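Local coordinates for protein phosphatidylinositol-specific phospholipase C (PDB 2PLC) that is a bacterial member of the phosphatidylinositol-specific phospholipase C family, with a TIM-barrel type of fold, at residues P178-P189 / N210-S221. Residues are numbered along the deposited sequence; the frame is centred on the assembly and turned at random.
Sequences PNQVIQDDYNGP and NKLFLNHISATS
Val-181 sets CG1 anti to the backbone N (chi1 179°), while Phe-213 turns its CG away from its own carbonyl carbon (chi1 -77°) and lays its ring beside the valine. Val-181 CB then sits over one ring face, 3.7 Å from the ring centroid, in a CH-pi contact. A beta-branched residue suits this place because CB and CG2 cover the ring while CG1 packs at its rim, 3.5 Å from Phe-213 CE2. Beneath them, strands 180-183 and 212-216 run parallel, 11° apart, and exchange backbone bonds such as Leu-214 N to Val-181 O, 2.8 Å. On the other face of the sheet Ile-182 and Leu-214 lie side by side; apolar chains suit this place, as Leu-214 reaches on to Ile-254 and Ile-256 of strand 253-257.

Where the strands end, Gln-183 O accepts two bonds: one from His-216 N within the carbonyl plane, another from His-216 ND1 at 2.9 Å, in the ring plane but well above the carbonyl plane. Histidine suits the site because its in-plane N-H adds this second donor, which limits the ring's rotation. Asp-184 OD1 rests 3.5 Å above one face of the His-216 ring, and water 1 links it with Ser-218 O.

Helix 191-207 connects these strands as a beta-alpha-beta unit of the barrel. With ND1 hydrogen-bonded to Gln-183 O, the imidazole is held in orientation, and the carboxylate over its face may somewhat polarise it.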
loop_
_atom_site.group_PDB
_atom_site.type_symbol
_atom_site.label_atom_id
_atom_site.label_comp_id
_atom_site.label_asym_id
_atom_site.label_seq_id
_atom_site.Cartn_x
_atom_site.Cartn_y
_atom_site.Cartn_z
ATOM N N PRO A 178 10.867 -0.381 -12.794
ATOM C CA PRO A 178 11.623 0.857 -13.023
ATOM C C PRO A 178 10.857 2.152 -12.778
ATOM O O PRO A 178 11.468 3.189 -12.510
ATOM C CB PRO A 178 12.034 0.729 -14.486
ATOM C CG PRO A 178 12.207 -0.734 -14.646
ATOM C CD PRO A 178 10.978 -1.268 -13.965
ATOM N N ASN A 179 9.530 2.094 -12.877
ATOM C CA ASN A 179 8.680 3.271 -12.673
ATOM C C ASN A 179 8.358 3.558 -11.202
ATOM O O ASN A 179 7.566 4.456 -10.890
ATOM C CB ASN A 179 7.378 3.125 -13.474
ATOM C CG ASN A 179 6.582 1.884 -13.088
ATOM O OD1 ASN A 179 7.079 1.001 -12.390
ATOM N ND2 ASN A 179 5.337 1.816 -13.546
ATOM N N GLN A 180 8.978 2.796 -10.307
ATOM C CA GLN A 180 8.763 2.946 -8.874
ATOM C C GLN A 180 10.048 3.277 -8.132
ATOM O O GLN A 180 11.122 2.823 -8.507
ATOM C CB GLN A 180 8.203 1.649 -8.300
ATOM C CG GLN A 180 6.771 1.349 -8.675
ATOM C CD GLN A 180 6.468 -0.132 -8.633
ATOM O OE1 GLN A 180 5.931 -0.690 -9.589
ATOM N NE2 GLN A 180 6.829 -0.784 -7.536
ATOM N N VAL A 181 9.931 4.083 -7.084
ATOM C CA VAL A 181 11.076 4.438 -6.252
ATOM C C VAL A 181 10.699 3.971 -4.850
ATOM O O VAL A 181 9.722 4.455 -4.272
ATOM C CB VAL A 181 11.334 5.955 -6.248
ATOM C CG1 VAL A 181 12.513 6.281 -5.345
ATOM C CG2 VAL A 181 11.614 6.438 -7.660
ATOM N N ILE A 182 11.467 3.025 -4.313
ATOM C CA ILE A 182 11.173 2.464 -2.996
ATOM C C ILE A 182 12.159 2.766 -1.860
ATOM O O ILE A 182 13.365 2.542 -1.981
ATOM C CB ILE A 182 10.980 0.923 -3.089
ATOM C CG1 ILE A 182 9.912 0.594 -4.135
ATOM C CG2 ILE A 182 10.568 0.344 -1.729
ATOM C CD1 ILE A 182 9.737 -0.875 -4.390
ATOM N N GLN A 183 11.628 3.299 -0.765
ATOM C CA GLN A 183 12.425 3.573 0.422
ATOM C C GLN A 183 11.897 2.570 1.443
ATOM O O GLN A 183 10.768 2.689 1.921
ATOM C CB GLN A 183 12.230 5.011 0.918
ATOM C CG GLN A 183 13.087 5.381 2.139
ATOM C CD GLN A 183 12.461 4.973 3.468
ATOM O OE1 GLN A 183 11.522 5.606 3.939
ATOM N NE2 GLN A 183 12.989 3.916 4.078
ATOM N N ASP A 184 12.699 1.551 1.727
ATOM C CA ASP A 184 12.307 0.519 2.668
ATOM C C ASP A 184 13.456 0.127 3.586
ATOM O O ASP A 184 13.827 -1.046 3.675
ATOM C CB ASP A 184 11.786 -0.704 1.912
ATOM C CG ASP A 184 11.082 -1.703 2.817
ATOM O OD1 ASP A 184 10.641 -1.324 3.919
ATOM O OD2 ASP A 184 10.961 -2.873 2.409
ATOM N N ASP A 185 14.032 1.120 4.253
ATOM C CA ASP A 185 15.116 0.877 5.196
ATOM C C ASP A 185 14.451 0.505 6.529
ATOM O O ASP A 185 14.235 1.357 7.404
ATOM C CB ASP A 185 15.973 2.139 5.341
ATOM C CG ASP A 185 17.087 1.978 6.357
ATOM O OD1 ASP A 185 17.611 0.855 6.513
ATOM O OD2 ASP A 185 17.439 2.981 7.009
ATOM N N TYR A 186 14.105 -0.770 6.666
ATOM C CA TYR A 186 13.428 -1.258 7.867
ATOM C C TYR A 186 14.354 -1.853 8.930
ATOM O O TYR A 186 14.010 -1.859 10.115
ATOM C CB TYR A 186 12.389 -2.316 7.480
ATOM C CG TYR A 186 13.012 -3.575 6.926
ATOM C CD1 TYR A 186 13.337 -3.681 5.573
ATOM C CD2 TYR A 186 13.327 -4.646 7.766
ATOM C CE1 TYR A 186 13.966 -4.824 5.068
ATOM C CE2 TYR A 186 13.958 -5.792 7.273
ATOM C CZ TYR A 186 14.276 -5.875 5.925
ATOM O OH TYR A 186 14.910 -7.000 5.442
ATOM N N ASN A 187 15.514 -2.349 8.503
ATOM C CA ASN A 187 16.466 -3.002 9.405
ATOM C C ASN A 187 17.150 -2.146 10.477
ATOM O O ASN A 187 18.283 -1.699 10.312
ATOM C CB ASN A 187 17.512 -3.774 8.592
ATOM C CG ASN A 187 18.125 -4.928 9.368
ATOM O OD1 ASN A 187 17.575 -5.388 10.370
ATOM N ND2 ASN A 187 19.269 -5.409 8.895
ATOM N N GLY A 188 16.438 -1.955 11.584
ATOM C CA GLY A 188 16.931 -1.203 12.724
ATOM C C GLY A 188 17.621 0.137 12.542
ATOM O O GLY A 188 18.700 0.333 13.096
ATOM N N PRO A 189 17.047 1.079 11.779
ATOM C CA PRO A 189 17.721 2.368 11.620
ATOM C C PRO A 189 17.430 3.241 12.840
ATOM O O PRO A 189 16.482 2.974 13.575
ATOM C CB PRO A 189 17.039 2.941 10.381
ATOM C CG PRO A 189 15.640 2.455 10.541
ATOM C CD PRO A 189 15.833 1.015 10.942
ATOM N N ASN A 210 6.415 11.243 -12.904
ATOM C CA ASN A 210 6.300 10.080 -13.774
ATOM C C ASN A 210 6.689 8.781 -13.068
ATOM O O ASN A 210 6.832 7.740 -13.713
ATOM C CB ASN A 210 7.170 10.281 -15.020
ATOM C CG ASN A 210 8.658 10.344 -14.696
ATOM O OD1 ASN A 210 9.482 9.810 -15.439
ATOM N ND2 ASN A 210 9.006 10.991 -13.584
ATOM N N LYS A 211 6.858 8.843 -11.748
ATOM C CA LYS A 211 7.235 7.671 -10.964
ATOM C C LYS A 211 6.449 7.537 -9.672
ATOM O O LYS A 211 6.005 8.529 -9.097
ATOM C CB LYS A 211 8.731 7.696 -10.639
ATOM C CG LYS A 211 9.618 7.184 -11.755
ATOM C CD LYS A 211 11.078 7.244 -11.357
ATOM C CE LYS A 211 11.942 6.393 -12.276
ATOM N NZ LYS A 211 11.897 6.827 -13.698
ATOM N N LEU A 212 6.255 6.295 -9.239
ATOM C CA LEU A 212 5.545 6.021 -7.995
ATOM C C LEU A 212 6.558 5.884 -6.870
ATOM O O LEU A 212 7.515 5.121 -6.988
ATOM C CB LEU A 212 4.731 4.730 -8.096
ATOM C CG LEU A 212 3.294 4.825 -8.601
ATOM C CD1 LEU A 212 2.689 3.437 -8.638
ATOM C CD2 LEU A 212 2.481 5.731 -7.692
ATOM N N PHE A 213 6.365 6.658 -5.807
ATOM C CA PHE A 213 7.255 6.616 -4.652
ATOM C C PHE A 213 6.595 5.903 -3.474
ATOM O O PHE A 213 5.536 6.325 -3.000
ATOM C CB PHE A 213 7.656 8.028 -4.228
ATOM C CG PHE A 213 8.701 8.659 -5.108
ATOM C CD1 PHE A 213 8.375 9.125 -6.377
ATOM C CD2 PHE A 213 10.010 8.801 -4.659
ATOM C CE1 PHE A 213 9.340 9.725 -7.186
ATOM C CE2 PHE A 213 10.979 9.399 -5.459
ATOM C CZ PHE A 213 10.643 9.861 -6.724
ATOM N N LEU A 214 7.192 4.789 -3.053
ATOM C CA LEU A 214 6.699 4.021 -1.915
ATOM C C LEU A 214 7.623 4.391 -0.756
ATOM O O LEU A 214 8.734 3.884 -0.644
ATOM C CB LEU A 214 6.758 2.515 -2.205
ATOM C CG LEU A 214 5.782 1.855 -3.194
ATOM C CD1 LEU A 214 4.375 1.971 -2.680
ATOM C CD2 LEU A 214 5.880 2.459 -4.581
ATOM N N ASN A 215 7.160 5.306 0.082
ATOM C CA ASN A 215 7.932 5.809 1.214
ATOM C C ASN A 215 7.539 5.148 2.548
ATOM O O ASN A 215 6.560 5.541 3.177
ATOM C CB ASN A 215 7.715 7.327 1.282
ATOM C CG ASN A 215 8.806 8.057 2.037
ATOM O OD1 ASN A 215 9.702 7.451 2.629
ATOM N ND2 ASN A 215 8.738 9.381 2.010
ATOM N N HIS A 216 8.314 4.156 2.982
ATOM C CA HIS A 216 8.039 3.461 4.239
ATOM C C HIS A 216 8.435 4.215 5.500
ATOM O O HIS A 216 9.610 4.512 5.719
ATOM C CB HIS A 216 8.719 2.091 4.260
ATOM C CG HIS A 216 8.076 1.089 3.355
ATOM N ND1 HIS A 216 8.427 0.951 2.031
ATOM C CD2 HIS A 216 7.081 0.197 3.576
ATOM C CE1 HIS A 216 7.676 0.017 1.475
ATOM N NE2 HIS A 216 6.850 -0.456 2.391
ATOM N N ILE A 217 7.446 4.519 6.328
ATOM C CA ILE A 217 7.679 5.186 7.601
ATOM C C ILE A 217 8.020 4.075 8.622
ATOM O O ILE A 217 8.722 4.305 9.609
ATOM C CB ILE A 217 6.400 5.921 8.089
ATOM C CG1 ILE A 217 5.812 6.792 6.976
ATOM C CG2 ILE A 217 6.691 6.733 9.336
ATOM C CD1 ILE A 217 6.668 7.934 6.563
ATOM N N SER A 218 7.544 2.860 8.343
ATOM C CA SER A 218 7.742 1.689 9.196
ATOM C C SER A 218 9.172 1.149 9.325
ATOM O O SER A 218 9.996 1.301 8.422
ATOM C CB SER A 218 6.822 0.563 8.722
ATOM O OG SER A 218 6.960 0.356 7.325
ATOM N N ALA A 219 9.435 0.476 10.443
ATOM C CA ALA A 219 10.739 -0.118 10.723
ATOM C C ALA A 219 10.651 -1.080 11.914
ATOM O O ALA A 219 9.672 -1.065 12.660
ATOM C CB ALA A 219 11.754 0.968 11.006
ATOM N N THR A 220 11.666 -1.930 12.069
ATOM C CA THR A 220 11.729 -2.888 13.176
ATOM C C THR A 220 13.151 -2.901 13.684
ATOM O O THR A 220 14.077 -2.533 12.964
ATOM C CB THR A 220 11.458 -4.344 12.761
ATOM O OG1 THR A 220 10.730 -4.387 11.530
ATOM C CG2 THR A 220 10.663 -5.043 13.841
ATOM N N SER A 221 13.316 -3.403 14.902
ATOM C CA SER A 221 14.613 -3.498 15.548
ATOM C C SER A 221 14.490 -4.542 16.648
ATOM O O SER A 221 13.376 -4.865 17.085
ATOM C CB SER A 221 14.998 -2.146 16.148
ATOM O OG SER A 221 16.182 -2.241 16.911
HETATM O O HOH W 1 11.174 0.449 5.846
HETATM O O HOH W 2 8.909 -1.410 6.519
#